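Phosphodiesterase (PDB 4G75) is a magnesium-binding, colicin M-like bacteriocin of Pseudomonas aeruginosa that probably kills related bacteria by hydrolysing the lipid-linked precursor of peptidoglycan. Local coordinates at residues 15-19 against 107-111; 38-42 against 114-118. One frame throughout, in Å; residues are numbered along the deposited sequence. Where two conformers were deposited one is given.

Interaction 1: residues 15-19 against 107-111; sequences GDFSA and ITAMN
The start of helix 18-24 is tied to helix 106-113 by one amide, that of Asn111, which grips the backbone before and after Phe17. A helix begins with N-H groups that lack partners inside it, and Phe17, at the N-cap position, has no polar side chain to offer them. Asn111 supplies the missing acceptor from another helix. Its OD1 receives the backbone N of Ser18 at 2.9 Å, the donor standing 57° out of the carbonyl plane and thus not on a lone pair. Water 1 extends the reach of the same oxygen by one residue, donating to OD1 and accepting from Ala19 N, each at 2.9 Å. The other end of the amide faces back along the chain: ND2 gives a hydrogen to Asp16 O at 3.0 Å, nearly straight at 175° and lying in both the amide plane and the carbonyl plane. With chi1 at -71°, CG of Asn111 is turned opposite its own carbonyl carbon, and the amide spans the two backbone groups. These opposed bonds fix which end is oxygen and which is nitrogen. The methyls of Ile107 pack against polar groups of Asp16, CG2 lying 3.5 Å from its O and CD1 4.0 Å from its CG, while the carboxylate bonds to Gly13 N. Apolar contacts belong to the buried Phe17 ring, which meets Ile107 CG1 through CE2 and Met110 CG (selenomethionine) through CD2, both at 4.2 Å, with Val47 of helix 34-49 nearby. An amide of one helix thus supplies an acceptor to the first turn of another, in the helical part of the chain.

Interaction 2: residues 38-42 against 114-118; sequences GYISK and QNHQY. With EDO (1,2-ethanediol), chain N.
Lys42 lays CE over one face of the Tyr118 ring, whose opposite face has His116 CE1 over it, offset toward the rim, while Tyr118 CE2 lies over a face of the imidazole. CE sits 3.7 Å from the Tyr118 centroid and only 14° off the ring normal, a clear CH-pi contact. The chain is extended as far as CE and then bends, chi4 -63°, which leaves NZ 3.4 Å from Tyr118 CE1 and available for its salt bridge with Glu84 of helix 81-102. Tyr39 comes to the ring's edge: its OH lies near the ring plane, 3.5 Å from Tyr118 CD2. The two rings are steeply inclined, 81° between planes, with centroids 5.5 Å apart. Water 2 links the same hydroxyl, at 2.9 Å, to Tyr118 N, which donates to it. Nearer the backbone of Lys42, CD rests 3.9 Å from Gln114 NE2. Gln114 NE2, Tyr118 OH and His116 NE2 all bond to Asp91. Since His116 ND1 also donates, to Gln117 O, this imidazole is probably protonated. The chemistry thus implies a loop held mainly by hydrocarbon and aromatic packing against helix 34-49, its polar ends gathered on Asp91 while Lys42 pairs with Glu84.

Interactions 1 and 2 lie 10 Å apart, centre to centre, on the same side of the chain's centre. Their segments alternate along the sequence, 15-19, 38-42, 107-111 and 114-118, so the two connections interlock. Helices 18-24 and 34-49 are consecutive, and helix 106-113 runs straight into the loop of interaction 2. Ala19 joins the sites directly, with its O 3.4 Å from Tyr39 CD1 and its CB 3.7 Å from Lys42 CD and 3.9 Å from Gln114 OE1. Together they fasten helices 18-24, 34-49 and 106-113 to one another, in a region strand-free between the segments and remote from the magnesium site of Val211, Glu213 and Asp241.

Interaction 1: residues 15-19 against 107-111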
loop_
_atom_site.group_PDB
_atom_site.type_symbol
_atom_site.label_atom_id
_atom_site.label_comp_id
_atom_site.label_asym_id
_atom_site.label_seq_id
_atom_site.Cartn_x
_atom_site.Cartn_y
_atom_site.Cartn_z
ATOM N N GLY A 15 22.735 -8.980 -0.075
ATOM C CA GLY A 15 23.241 -9.617 1.126
ATOM C C GLY A 15 22.510 -9.250 2.399
ATOM O O GLY A 15 22.744 -9.851 3.439
ATOM N N ASP A 16 21.621 -8.263 2.327
ATOM C CA ASP A 16 20.798 -7.922 3.485
ATOM C C ASP A 16 19.666 -8.917 3.706
ATOM O O ASP A 16 19.048 -8.936 4.773
ATOM C CB ASP A 16 20.207 -6.523 3.335
ATOM C CG ASP A 16 21.235 -5.438 3.562
ATOM O OD1 ASP A 16 21.984 -5.544 4.556
ATOM O OD2 ASP A 16 21.278 -4.481 2.761
ATOM N N PHE A 17 19.411 -9.755 2.708
ATOM C CA PHE A 17 18.225 -10.601 2.733
ATOM C C PHE A 17 18.525 -12.078 2.918
ATOM O O PHE A 17 19.245 -12.682 2.137
ATOM C CB PHE A 17 17.371 -10.317 1.502
ATOM C CG PHE A 17 17.001 -8.873 1.389
ATOM C CD1 PHE A 17 17.707 -8.023 0.555
ATOM C CD2 PHE A 17 15.991 -8.348 2.178
ATOM C CE1 PHE A 17 17.386 -6.676 0.481
ATOM C CE2 PHE A 17 15.672 -7.010 2.110
ATOM C CZ PHE A 17 16.367 -6.173 1.263
ATOM N N SER A 18 17.956 -12.631 3.981
ATOM C CA SER A 18 18.240 -13.999 4.404
ATOM C C SER A 18 17.988 -15.026 3.304
ATOM O O SER A 18 18.713 -16.011 3.182
ATOM C CB SER A 18 17.417 -14.338 5.646
ATOM O OG SER A 18 17.713 -13.435 6.700
ATOM N N ALA A 19 16.953 -14.798 2.503
ATOM C CA ALA A 19 16.621 -15.757 1.454
ATOM C C ALA A 19 17.705 -15.803 0.383
ATOM O O ALA A 19 18.082 -16.877 -0.089
ATOM C CB ALA A 19 15.256 -15.437 0.838
ATOM N N ILE A 107 14.029 -4.093 6.310
ATOM C CA ILE A 107 14.797 -5.298 6.044
ATOM C C ILE A 107 14.392 -6.417 6.998
ATOM O O ILE A 107 14.135 -7.545 6.570
ATOM C CB ILE A 107 16.312 -5.008 6.085
ATOM C CG1 ILE A 107 16.681 -4.077 4.923
ATOM C CG2 ILE A 107 17.116 -6.311 6.035
ATOM C CD1 ILE A 107 18.085 -3.518 4.983
ATOM N N THR A 108 14.300 -6.102 8.284
ATOM C CA THR A 108 13.870 -7.105 9.257
ATOM C C THR A 108 12.475 -7.633 8.923
ATOM O O THR A 108 12.210 -8.826 9.022
ATOM C CB THR A 108 13.875 -6.550 10.690
ATOM O OG1 THR A 108 15.209 -6.170 11.052
ATOM C CG2 THR A 108 13.368 -7.594 11.671
ATOM N N ALA A 109 11.583 -6.731 8.538
ATOM C CA ALA A 109 10.219 -7.114 8.214
ATOM C C ALA A 109 10.203 -8.136 7.080
ATOM O O ALA A 109 9.477 -9.119 7.142
ATOM C CB ALA A 109 9.399 -5.880 7.846
HETATM N N MSE A 110 11.016 -7.907 6.053
HETATM C CA MSE A 110 11.056 -8.820 4.918
HETATM C C MSE A 110 11.727 -10.143 5.283
HETATM O O MSE A 110 11.253 -11.203 4.897
HETATM C CB MSE A 110 11.759 -8.191 3.720
HETATM C CG MSE A 110 11.857 -9.126 2.529
HETATM SE SE MSE A 110 10.094 -9.581 1.802
HETATM C CE MSE A 110 9.879 -7.955 0.735
ATOM N N ASN A 111 12.826 -10.091 6.023
ATOM C CA ASN A 111 13.487 -11.334 6.424
ATOM C C ASN A 111 12.603 -12.194 7.309
ATOM O O ASN A 111 12.589 -13.421 7.185
ATOM C CB ASN A 111 14.831 -11.057 7.097
ATOM C CG ASN A 111 15.875 -10.571 6.116
ATOM O OD1 ASN A 111 15.802 -10.864 4.925
ATOM N ND2 ASN A 111 16.858 -9.822 6.616
HETATM O O HOH W 1 14.900 -12.741 2.894
#

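Interaction 2: residues 38-42 against 114-118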
loop_
_atom_site.group_PDB
_atom_site.type_symbol
_atom_site.label_atom_id
_atom_site.label_comp_id
_atom_site.label_asym_id
_atom_site.label_seq_id
_atom_site.Cartn_x
_atom_site.Cartn_y
_atom_site.Cartn_z
ATOM N N GLY A 38 15.836 -19.586 -7.586
ATOM C CA GLY A 38 14.686 -18.892 -7.016
ATOM C C GLY A 38 15.054 -18.135 -5.749
ATOM O O GLY A 38 14.675 -16.979 -5.577
ATOM N N TYR A 39 15.794 -18.783 -4.856
ATOM C CA TYR A 39 16.254 -18.107 -3.643
ATOM C C TYR A 39 17.111 -16.894 -3.964
ATOM O O TYR A 39 16.932 -15.822 -3.375
ATOM C CB TYR A 39 17.036 -19.056 -2.743
ATOM C CG TYR A 39 16.163 -19.855 -1.810
ATOM C CD1 TYR A 39 15.698 -19.299 -0.629
ATOM C CD2 TYR A 39 15.811 -21.167 -2.104
ATOM C CE1 TYR A 39 14.905 -20.020 0.233
ATOM C CE2 TYR A 39 15.019 -21.898 -1.246
ATOM C CZ TYR A 39 14.569 -21.318 -0.078
ATOM O OH TYR A 39 13.768 -22.034 0.785
ATOM N N ILE A 40 18.066 -17.067 -4.875
ATOM C CA ILE A 40 18.927 -15.960 -5.268
ATOM C C ILE A 40 18.094 -14.805 -5.798
ATOM O O ILE A 40 18.363 -13.645 -5.480
ATOM C CB ILE A 40 19.944 -16.380 -6.351
ATOM C CG1 ILE A 40 20.996 -17.303 -5.745
ATOM C CG2 ILE A 40 20.598 -15.154 -6.975
ATOM C CD1 ILE A 40 21.856 -16.638 -4.685
ATOM N N SER A 41 17.084 -15.123 -6.603
ATOM C CA SER A 41 16.311 -14.085 -7.268
ATOM C C SER A 41 15.575 -13.170 -6.272
ATOM O O SER A 41 15.308 -12.010 -6.576
ATOM C CB SER A 41 15.327 -14.680 -8.292
ATOM O OG SER A 41 14.224 -15.312 -7.656
ATOM N N LYS A 42 15.261 -13.686 -5.087
ATOM C CA LYS A 42 14.566 -12.884 -4.074
ATOM C C LYS A 42 15.383 -11.673 -3.624
ATOM O O LYS A 42 14.825 -10.628 -3.257
ATOM C CB LYS A 42 14.185 -13.752 -2.866
ATOM C CG LYS A 42 13.254 -14.908 -3.215
ATOM C CD LYS A 42 12.827 -15.708 -1.980
ATOM C CE LYS A 42 12.167 -17.041 -2.390
ATOM N NZ LYS A 42 10.904 -16.821 -3.181
ATOM N N GLN A 114 10.102 -13.853 5.172
ATOM C CA GLN A 114 10.645 -14.871 4.276
ATOM C C GLN A 114 11.308 -16.022 5.026
ATOM O O GLN A 114 11.932 -16.884 4.417
ATOM C CB GLN A 114 11.596 -14.244 3.246
ATOM C CG GLN A 114 10.881 -13.239 2.348
ATOM C CD GLN A 114 11.672 -12.830 1.115
ATOM O OE1 GLN A 114 12.842 -12.451 1.199
ATOM N NE2 GLN A 114 11.023 -12.892 -0.038
ATOM N N ASN A 115 11.148 -16.039 6.345
ATOM C CA ASN A 115 11.710 -17.110 7.159
ATOM C C ASN A 115 10.791 -18.325 7.165
ATOM O O ASN A 115 10.205 -18.677 8.190
ATOM C CB ASN A 115 11.962 -16.624 8.585
ATOM C CG ASN A 115 12.821 -17.586 9.385
ATOM O OD1 ASN A 115 13.403 -18.522 8.835
ATOM N ND2 ASN A 115 12.901 -17.358 10.690
ATOM N N HIS A 116 10.650 -18.950 6.002
ATOM C CA HIS A 116 9.831 -20.145 5.865
ATOM C C HIS A 116 10.316 -21.000 4.701
ATOM O O HIS A 116 11.177 -20.578 3.930
ATOM C CB HIS A 116 8.344 -19.779 5.693
ATOM C CG HIS A 116 8.038 -18.987 4.455
ATOM N ND1 HIS A 116 7.887 -19.570 3.214
ATOM C CD2 HIS A 116 7.807 -17.665 4.277
ATOM C CE1 HIS A 116 7.590 -18.641 2.325
ATOM N NE2 HIS A 116 7.540 -17.473 2.942
ATOM N N GLN A 117 9.768 -22.207 4.589
ATOM C CA GLN A 117 10.075 -23.095 3.469
ATOM C C GLN A 117 9.464 -22.572 2.171
ATOM O O GLN A 117 8.418 -21.926 2.192
ATOM C CB GLN A 117 9.515 -24.491 3.748
ATOM C CG GLN A 117 9.959 -25.084 5.068
ATOM C CD GLN A 117 11.323 -25.716 4.979
ATOM O OE1 GLN A 117 12.333 -25.084 5.286
ATOM N NE2 GLN A 117 11.366 -26.970 4.543
ATOM N N TYR A 118 10.103 -22.875 1.041
ATOM C CA TYR A 118 9.573 -22.482 -0.261
ATOM C C TYR A 118 9.317 -23.662 -1.198
ATOM O O TYR A 118 9.894 -23.744 -2.287
ATOM C CB TYR A 118 10.482 -21.448 -0.932
ATOM C CG TYR A 118 10.384 -20.063 -0.321
ATOM C CD1 TYR A 118 9.489 -19.129 -0.821
ATOM C CD2 TYR A 118 11.181 -19.697 0.757
ATOM C CE1 TYR A 118 9.390 -17.855 -0.265
ATOM C CE2 TYR A 118 11.091 -18.435 1.319
ATOM C CZ TYR A 118 10.193 -17.517 0.803
ATOM O OH TYR A 118 10.106 -16.260 1.355
HETATM C C1 EDO N . 15.459 -18.177 6.171
HETATM O O1 EDO N . 15.465 -19.543 5.745
HETATM C C2 EDO N . 15.774 -17.281 4.981
HETATM O O2 EDO N . 14.738 -17.399 3.999
HETATM O O HOH W 2 12.282 -24.485 0.786
HETATM O O HOH W 3 13.540 -21.245 3.250
#